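Dihydropyrimidine amidohydrolase (Dictyostelium discoideum, PDB 2FTW) catalyses the reversible, zinc-dependent hydrolytic ring opening of 5,6-dihydrouracil and 5,6-dihydrothymine, the second step of reductive pyrimidine degradation. Local coordinates at residues G62-T67 and V322-C327; A89-T94 and G350-M355; P242-H247 and Y268-A273. One frame throughout, in Å; residues are numbered along the deposited sequence.

Contact 1. Residues G62-T67 and V322-C327; sequences GIDTHT and VGTDNC. With ZN (zinc ion), chain B.
His66 and Asp325 turn the same way out of their chains, each with CG trans to its backbone N (chi1 -161° and -159°), which brings ring and carboxylate side by side at one zinc ion. The metal bonds are unequal: NE2 of His66 lies 2.2 Å from the zinc, OD1 of Asp325 2.6 Å. That shared ligation brings His66 NE2 and Asp325 OD1 to 3.5 Å from each other. The two planes are inclined by 34°, and CB of Asp325 stands over one face of the imidazole, near its rim. The other ring nitrogen, ND1, is hydrogen-bonded to Glu270, so both ring nitrogens are held and the ring's rotation is fixed.

The backbones are joined more loosely. The carbonyl O of His66 is approached by three successive amides, all in weak geometry: Asp325 N is near, at 2.7 Å from His66 O, but poorly angled, while Thr324 N and Asn326 N both lie 3.5 Å from it. A single bridge pairs Thr67 with Asn326. Where the chain turns at Thr65, Asp64 OD1 accepts from His66 N at 2.9 Å, met nearly along the C-O axis, forming an Asx turn, and Thr324 N reaches that oxygen weakly, at 3.3 Å. Gly323, lacking a side chain, brings its CA close to CB of His66. Farther back, one water donates to both Ile63 O and Val322 O.

His66 and His68, separated by a single residue where the first barrel strand ends, form the HxH metal-binding element of the amidohydrolase superfamily. With carbamylated Lys158 and the aspartate from the last barrel segment, Asp325, they complete the first zinc site of a binuclear TIM-barrel centre.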
loop_
_atom_site.group_PDB
_atom_site.type_symbol
_atom_site.label_atom_id
_atom_site.label_comp_id
_atom_site.label_asym_id
_atom_site.label_seq_id
_atom_site.Cartn_x
_atom_site.Cartn_y
_atom_site.Cartn_z
ATOM N N GLY A 62 -14.623 -31.639 2.991
ATOM C CA GLY A 62 -13.450 -30.823 3.253
ATOM C C GLY A 62 -12.168 -31.513 2.821
ATOM O O GLY A 62 -12.066 -32.740 2.847
ATOM N N ILE A 63 -11.205 -30.708 2.379
ATOM C CA ILE A 63 -9.876 -31.183 1.997
ATOM C C ILE A 63 -8.896 -30.463 2.904
ATOM O O ILE A 63 -8.841 -29.236 2.906
ATOM C CB ILE A 63 -9.545 -30.870 0.508
ATOM C CG1 ILE A 63 -10.500 -31.642 -0.408
ATOM C CG2 ILE A 63 -8.076 -31.210 0.192
ATOM C CD1 ILE A 63 -10.314 -31.399 -1.919
ATOM N N ASP A 64 -8.144 -31.227 3.690
ATOM C CA ASP A 64 -7.125 -30.668 4.559
ATOM C C ASP A 64 -5.773 -30.877 3.924
ATOM O O ASP A 64 -5.279 -31.990 3.863
ATOM C CB ASP A 64 -7.158 -31.351 5.918
ATOM C CG ASP A 64 -6.275 -30.659 6.929
ATOM O OD1 ASP A 64 -5.169 -30.198 6.565
ATOM O OD2 ASP A 64 -6.697 -30.578 8.103
ATOM N N THR A 65 -5.157 -29.784 3.491
ATOM C CA THR A 65 -3.923 -29.842 2.708
ATOM C C THR A 65 -2.676 -30.056 3.541
ATOM O O THR A 65 -1.595 -30.254 2.989
ATOM C CB THR A 65 -3.752 -28.541 1.891
ATOM O OG1 THR A 65 -3.921 -27.402 2.751
ATOM C CG2 THR A 65 -4.781 -28.491 0.788
ATOM N N HIS A 66 -2.815 -30.002 4.866
ATOM C CA HIS A 66 -1.661 -29.954 5.737
ATOM C C HIS A 66 -1.864 -30.732 7.037
ATOM O O HIS A 66 -2.278 -30.160 8.051
ATOM C CB HIS A 66 -1.308 -28.496 6.048
ATOM C CG HIS A 66 0.091 -28.325 6.542
ATOM N ND1 HIS A 66 0.857 -27.222 6.235
ATOM C CD2 HIS A 66 0.885 -29.146 7.273
ATOM C CE1 HIS A 66 2.056 -27.362 6.774
ATOM N NE2 HIS A 66 2.100 -28.521 7.407
ATOM N N THR A 67 -1.528 -32.026 6.993
ATOM C CA THR A 67 -1.613 -32.928 8.148
ATOM C C THR A 67 -0.260 -33.617 8.444
ATOM O O THR A 67 0.591 -33.801 7.552
ATOM C CB THR A 67 -2.711 -34.018 7.957
ATOM O OG1 THR A 67 -2.436 -34.788 6.786
ATOM C CG2 THR A 67 -4.076 -33.389 7.808
ATOM N N VAL A 322 -7.491 -23.617 3.454
ATOM C CA VAL A 322 -7.161 -23.811 4.869
ATOM C C VAL A 322 -6.682 -25.235 5.151
ATOM O O VAL A 322 -7.367 -26.195 4.811
ATOM C CB VAL A 322 -8.379 -23.545 5.769
ATOM C CG1 VAL A 322 -7.951 -23.413 7.231
ATOM C CG2 VAL A 322 -9.120 -22.295 5.323
ATOM N N GLY A 323 -5.496 -25.354 5.753
ATOM C CA GLY A 323 -5.012 -26.624 6.302
ATOM C C GLY A 323 -5.122 -26.584 7.821
ATOM O O GLY A 323 -5.731 -25.671 8.373
ATOM N N THR A 324 -4.543 -27.570 8.496
ATOM C CA THR A 324 -4.537 -27.625 9.968
ATOM C C THR A 324 -3.137 -27.637 10.585
ATOM O O THR A 324 -2.945 -27.166 11.706
ATOM C CB THR A 324 -5.279 -28.876 10.518
ATOM O OG1 THR A 324 -5.038 -28.989 11.924
ATOM C CG2 THR A 324 -4.785 -30.144 9.874
ATOM N N ASP A 325 -2.175 -28.208 9.868
ATOM C CA ASP A 325 -0.872 -28.505 10.442
ATOM C C ASP A 325 -1.055 -29.419 11.664
ATOM O O ASP A 325 -0.407 -29.248 12.710
ATOM C CB ASP A 325 -0.153 -27.207 10.827
ATOM C CG ASP A 325 1.347 -27.373 10.941
ATOM O OD1 ASP A 325 1.840 -28.517 10.899
ATOM O OD2 ASP A 325 2.041 -26.341 11.074
ATOM N N ASN A 326 -1.937 -30.401 11.517
ATOM C CA ASN A 326 -2.365 -31.211 12.646
ATOM C C ASN A 326 -1.203 -32.065 13.092
ATOM O O ASN A 326 -0.845 -33.033 12.415
ATOM C CB ASN A 326 -3.574 -32.096 12.314
ATOM C CG ASN A 326 -4.132 -32.775 13.547
ATOM O OD1 ASN A 326 -5.010 -32.235 14.215
ATOM N ND2 ASN A 326 -3.570 -33.923 13.896
ATOM N N CYS A 327 -0.641 -31.713 14.241
ATOM C CA CYS A 327 0.593 -32.319 14.715
ATOM C C CYS A 327 0.560 -32.444 16.233
ATOM O O CYS A 327 1.214 -31.696 16.928
ATOM C CB CYS A 327 1.776 -31.444 14.282
ATOM S SG CYS A 327 3.336 -32.268 14.433
HETATM ZN ZN ZN B . 3.609 -28.716 9.031
HETATM O O HOH W 1 -8.697 -26.789 1.903
#

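Contact 2. Residues A89-T94 and G350-M355; sequences AVAGGT and GVEDRM
Thr94 OG1 is gripped by Arg354 and two waters. NH1 of Arg354 donates to OG1 at 3.0 Å, nearly straight (162°) and only 11° out of the guanidinium plane, so the threonine meets the edge of that group. One water donates to Thr94 OG1 at 2.8 Å; another accepts from it. This second water donates to Val351 O at 2.7 Å and also accepts from Arg354 NE, so the arginine's edge is used both directly and through solvent. With chi1 at -66°, OG1 lies beside the backbone N of Thr94, on the side facing Arg354, whose NH2 has weak bonds to Val322 O and Thr377 O.

The chain reaches Thr94 through a Schellman motif that ends helix 82-91: Thr94 N bonds to Ala89 O, Gly93 N to Val90 O, and Gly93 takes the positive phi of the C-prime residue. Here it leads the chain from helix 82-91 into strand 94-101, while the partner segment is the turn running into helix 354-363.

At this turn the backbones come very near. Gly92 CA makes a C-H...O contact of 3.1 Å with Glu352 O, and a water donating to both Gly92 O and Glu352 O spans the same gap. Nearby, Ala89 CB packs on Val351 CG2 at 3.7 Å, and separately the bent Met355 side chain lays SD 3.5 Å from Gly93 O.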
loop_
_atom_site.group_PDB
_atom_site.type_symbol
_atom_site.label_atom_id
_atom_site.label_comp_id
_atom_site.label_asym_id
_atom_site.label_seq_id
_atom_site.Cartn_x
_atom_site.Cartn_y
_atom_site.Cartn_z
ATOM N N ALA A 89 -11.228 -36.243 11.433
ATOM C CA ALA A 89 -11.463 -35.465 10.224
ATOM C C ALA A 89 -12.932 -35.512 9.818
ATOM O O ALA A 89 -13.558 -34.457 9.682
ATOM C CB ALA A 89 -10.593 -35.955 9.110
ATOM N N VAL A 90 -13.477 -36.721 9.641
ATOM C CA VAL A 90 -14.855 -36.879 9.149
ATOM C C VAL A 90 -15.938 -36.416 10.142
ATOM O O VAL A 90 -17.008 -35.955 9.738
ATOM C CB VAL A 90 -15.180 -38.320 8.655
ATOM C CG1 VAL A 90 -14.299 -38.702 7.468
ATOM C CG2 VAL A 90 -15.080 -39.352 9.788
ATOM N N ALA A 91 -15.650 -36.518 11.430
ATOM C CA ALA A 91 -16.511 -35.950 12.460
ATOM C C ALA A 91 -16.618 -34.445 12.333
ATOM O O ALA A 91 -17.551 -33.852 12.863
ATOM C CB ALA A 91 -15.991 -36.314 13.847
ATOM N N GLY A 92 -15.643 -33.825 11.659
ATOM C CA GLY A 92 -15.644 -32.387 11.381
ATOM C C GLY A 92 -15.937 -31.970 9.946
ATOM O O GLY A 92 -15.832 -30.787 9.622
ATOM N N GLY A 93 -16.296 -32.918 9.083
ATOM C CA GLY A 93 -16.680 -32.608 7.699
ATOM C C GLY A 93 -15.574 -32.708 6.653
ATOM O O GLY A 93 -15.783 -32.358 5.479
ATOM N N THR A 94 -14.410 -33.207 7.063
ATOM C CA THR A 94 -13.241 -33.299 6.202
ATOM C C THR A 94 -13.108 -34.752 5.760
ATOM O O THR A 94 -13.041 -35.648 6.589
ATOM C CB THR A 94 -11.981 -32.766 6.963
ATOM O OG1 THR A 94 -12.135 -31.364 7.202
ATOM C CG2 THR A 94 -10.675 -32.982 6.195
ATOM N N GLY A 350 -6.219 -29.607 14.873
ATOM C CA GLY A 350 -7.215 -28.884 14.095
ATOM C C GLY A 350 -8.036 -29.661 13.088
ATOM O O GLY A 350 -9.022 -29.139 12.575
ATOM N N VAL A 351 -7.639 -30.889 12.777
ATOM C CA VAL A 351 -8.310 -31.653 11.713
ATOM C C VAL A 351 -9.839 -31.726 11.911
ATOM O O VAL A 351 -10.598 -31.532 10.951
ATOM C CB VAL A 351 -7.682 -33.057 11.516
ATOM C CG1 VAL A 351 -8.158 -34.049 12.586
ATOM C CG2 VAL A 351 -7.990 -33.577 10.109
ATOM N N GLU A 352 -10.278 -31.942 13.152
ATOM C CA GLU A 352 -11.712 -32.043 13.435
ATOM C C GLU A 352 -12.424 -30.692 13.323
ATOM O O GLU A 352 -13.502 -30.583 12.748
ATOM C CB GLU A 352 -11.964 -32.636 14.834
ATOM C CG GLU A 352 -13.454 -32.974 15.099
ATOM C CD GLU A 352 -13.689 -33.725 16.398
ATOM O OE1 GLU A 352 -12.739 -34.278 16.988
ATOM O OE2 GLU A 352 -14.855 -33.804 16.827
ATOM N N ASP A 353 -11.816 -29.655 13.873
ATOM C CA ASP A 353 -12.520 -28.394 14.065
ATOM C C ASP A 353 -12.308 -27.338 12.978
ATOM O O ASP A 353 -12.954 -26.288 13.011
ATOM C CB ASP A 353 -12.183 -27.875 15.451
ATOM C CG ASP A 353 -12.622 -28.852 16.537
ATOM O OD1 ASP A 353 -13.840 -29.120 16.629
ATOM O OD2 ASP A 353 -11.766 -29.378 17.276
ATOM N N ARG A 354 -11.452 -27.629 12.000
ATOM C CA ARG A 354 -11.113 -26.663 10.933
ATOM C C ARG A 354 -12.347 -26.021 10.337
ATOM O O ARG A 354 -12.483 -24.817 10.332
ATOM C CB ARG A 354 -10.312 -27.342 9.810
ATOM C CG ARG A 354 -9.966 -26.415 8.629
ATOM C CD ARG A 354 -9.119 -27.077 7.560
ATOM N NE ARG A 354 -9.830 -28.188 6.950
ATOM C CZ ARG A 354 -10.214 -28.283 5.676
ATOM N NH1 ARG A 354 -10.895 -29.361 5.300
ATOM N NH2 ARG A 354 -9.935 -27.339 4.783
ATOM N N MET A 355 -13.264 -26.830 9.846
ATOM C CA MET A 355 -14.403 -26.295 9.100
ATOM C C MET A 355 -15.386 -25.463 9.915
ATOM O O MET A 355 -15.908 -24.472 9.420
ATOM C CB MET A 355 -15.107 -27.431 8.362
ATOM C CG MET A 355 -14.310 -27.788 7.122
ATOM S SD MET A 355 -15.033 -29.047 6.136
ATOM C CE MET A 355 -16.514 -28.261 5.522
HETATM O O HOH W 2 -15.508 -28.851 11.897
HETATM O O HOH W 3 -9.414 -30.603 8.682
HETATM O O HOH W 4 -12.893 -30.289 9.686
#

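Contact 3. Residues P242-H247 and Y268-A273; sequences PVYIVH and YGEPIA
The Tyr244 ring meets Glu270 at its edge, with OE2 near the ring plane and the carboxylate turned 82° against it; Val246 CG1 lies at the edge too. The Tyr268 ring presents an edge to Val243 O and Pro242 CB, while Val246 CG2 stands 3.4 Å above the centre of one face of the His247 imidazole. His247, with His191 and carbamylated Lys158, binds the second zinc ion. Tyr244 OH donates to Glu270 OE2 at 2.6 Å, and His247 N to Glu270 OE1 at 3.1 Å and 169°. Both donors use the anti side of the carboxylate, about 30° out of its plane. Thr65 OG1 bonds both Tyr244 OH and Glu270 OE2, and OE1 holds His66 ND1, making Glu270 a second-shell support.

The backbones pair in parallel: Tyr268 N to Val243 O (2.9 Å), Ile245 N to Tyr268 O (2.7 Å) and Glu270 N to Ile245 O (2.9 Å). Tyr244 CD2 touches Tyr268 CB on one sheet face.

Helix 251-262 makes the beta-alpha-beta crossover between the two strands. Strand 188-190 pairs with 243-245 along its other edge, helix 223-239 packs on Val243 and Ile245, and helix 370-384 meets both tyrosines.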
loop_
_atom_site.group_PDB
_atom_site.type_symbol
_atom_site.label_atom_id
_atom_site.label_comp_id
_atom_site.label_asym_id
_atom_site.label_seq_id
_atom_site.Cartn_x
_atom_site.Cartn_y
_atom_site.Cartn_z
ATOM N N PRO A 242 5.171 -22.271 -10.106
ATOM C CA PRO A 242 4.269 -22.032 -8.958
ATOM C C PRO A 242 4.868 -22.354 -7.587
ATOM O O PRO A 242 5.456 -23.414 -7.415
ATOM C CB PRO A 242 3.061 -22.929 -9.255
ATOM C CG PRO A 242 3.536 -23.918 -10.252
ATOM C CD PRO A 242 4.652 -23.308 -11.013
ATOM N N VAL A 243 4.725 -21.421 -6.637
ATOM C CA VAL A 243 5.138 -21.633 -5.249
ATOM C C VAL A 243 3.929 -21.542 -4.285
ATOM O O VAL A 243 2.972 -20.827 -4.551
ATOM C CB VAL A 243 6.276 -20.631 -4.844
ATOM C CG1 VAL A 243 5.767 -19.205 -4.802
ATOM C CG2 VAL A 243 6.905 -21.007 -3.515
ATOM N N TYR A 244 4.001 -22.251 -3.158
ATOM C CA TYR A 244 2.856 -22.408 -2.220
ATOM C C TYR A 244 3.365 -22.225 -0.802
ATOM O O TYR A 244 4.202 -22.995 -0.339
ATOM C CB TYR A 244 2.240 -23.797 -2.424
ATOM C CG TYR A 244 1.027 -24.217 -1.571
ATOM C CD1 TYR A 244 1.188 -24.616 -0.243
ATOM C CD2 TYR A 244 -0.259 -24.276 -2.111
ATOM C CE1 TYR A 244 0.094 -25.028 0.546
ATOM C CE2 TYR A 244 -1.377 -24.721 -1.330
ATOM C CZ TYR A 244 -1.183 -25.088 0.004
ATOM O OH TYR A 244 -2.241 -25.533 0.815
ATOM N N ILE A 245 2.896 -21.179 -0.129
ATOM C CA ILE A 245 3.346 -20.865 1.215
ATOM C C ILE A 245 2.453 -21.561 2.266
ATOM O O ILE A 245 1.307 -21.205 2.443
ATOM C CB ILE A 245 3.353 -19.344 1.485
ATOM C CG1 ILE A 245 3.962 -18.561 0.300
ATOM C CG2 ILE A 245 4.103 -19.066 2.758
ATOM C CD1 ILE A 245 5.423 -18.887 0.002
ATOM N N VAL A 246 3.017 -22.543 2.954
ATOM C CA VAL A 246 2.285 -23.340 3.942
ATOM C C VAL A 246 2.210 -22.587 5.265
ATOM O O VAL A 246 3.068 -21.739 5.554
ATOM C CB VAL A 246 2.944 -24.740 4.178
ATOM C CG1 VAL A 246 3.225 -25.456 2.863
ATOM C CG2 VAL A 246 4.214 -24.625 4.997
ATOM N N HIS A 247 1.217 -22.942 6.082
ATOM C CA HIS A 247 0.919 -22.245 7.341
ATOM C C HIS A 247 1.347 -20.766 7.402
ATOM O O HIS A 247 2.234 -20.380 8.168
ATOM C CB HIS A 247 1.436 -23.017 8.563
ATOM C CG HIS A 247 2.845 -23.510 8.441
ATOM N ND1 HIS A 247 3.910 -22.676 8.187
ATOM C CD2 HIS A 247 3.361 -24.754 8.579
ATOM C CE1 HIS A 247 5.022 -23.389 8.141
ATOM N NE2 HIS A 247 4.717 -24.653 8.383
ATOM N N TYR A 268 0.732 -19.122 -4.066
ATOM C CA TYR A 268 -0.456 -19.525 -3.312
ATOM C C TYR A 268 -0.106 -19.518 -1.823
ATOM O O TYR A 268 1.060 -19.654 -1.449
ATOM C CB TYR A 268 -0.946 -20.904 -3.758
ATOM C CG TYR A 268 -1.205 -20.988 -5.249
ATOM C CD1 TYR A 268 -0.176 -21.287 -6.138
ATOM C CD2 TYR A 268 -2.472 -20.768 -5.768
ATOM C CE1 TYR A 268 -0.395 -21.358 -7.495
ATOM C CE2 TYR A 268 -2.713 -20.844 -7.154
ATOM C CZ TYR A 268 -1.667 -21.133 -8.007
ATOM O OH TYR A 268 -1.887 -21.228 -9.369
ATOM N N GLY A 269 -1.118 -19.338 -0.989
ATOM C CA GLY A 269 -0.933 -19.246 0.446
ATOM C C GLY A 269 -1.959 -20.049 1.218
ATOM O O GLY A 269 -3.121 -20.125 0.840
ATOM N N GLU A 270 -1.517 -20.624 2.325
ATOM C CA GLU A 270 -2.331 -21.526 3.126
ATOM C C GLU A 270 -2.359 -21.086 4.599
ATOM O O GLU A 270 -1.418 -21.344 5.338
ATOM C CB GLU A 270 -1.743 -22.917 3.010
ATOM C CG GLU A 270 -2.432 -24.007 3.807
ATOM C CD GLU A 270 -1.491 -25.178 4.026
ATOM O OE1 GLU A 270 -0.688 -25.106 4.994
ATOM O OE2 GLU A 270 -1.548 -26.148 3.213
ATOM N N PRO A 271 -3.431 -20.401 5.025
ATOM C CA PRO A 271 -3.618 -20.213 6.459
ATOM C C PRO A 271 -4.010 -21.543 7.079
ATOM O O PRO A 271 -4.297 -22.493 6.360
ATOM C CB PRO A 271 -4.780 -19.204 6.540
ATOM C CG PRO A 271 -5.547 -19.423 5.289
ATOM C CD PRO A 271 -4.521 -19.785 4.246
ATOM N N ILE A 272 -3.989 -21.635 8.399
ATOM C CA ILE A 272 -4.421 -22.866 9.076
ATOM C C ILE A 272 -5.446 -22.538 10.146
ATOM O O ILE A 272 -5.598 -21.387 10.533
ATOM C CB ILE A 272 -3.232 -23.690 9.636
ATOM C CG1 ILE A 272 -2.383 -22.871 10.620
ATOM C CG2 ILE A 272 -2.360 -24.202 8.488
ATOM C CD1 ILE A 272 -1.568 -23.728 11.550
ATOM N N ALA A 273 -6.175 -23.561 10.589
ATOM C CA ALA A 273 -7.320 -23.375 11.461
ATOM C C ALA A 273 -6.945 -22.626 12.751
ATOM O O ALA A 273 -7.681 -21.746 13.209
ATOM C CB ALA A 273 -7.985 -24.738 11.757
#

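In the fold
From the N terminus, segment 62-67 pairs with 322-327 and closes contact 1 over 254 intervening residues. Segment 89-94 lies inside that loop, but its partner 350-355 lies beyond 322-327, so contacts 1 and 2 cross. Contact 3, by contrast, spans a short crossover and nests within both loops. Contacts 1 and 2 join through probable hydrogen bonds of Gly62 N to Gly93 O and Gly350 N to Asn326 OD1. Contacts 1 and 3 meet at the metal centre, where His247 CD2 lies against His66 and Asp325. Together they tie the first barrel strands to the loop segment 322-327, the start of helix 354-363 and strands 243-245 and 267-269.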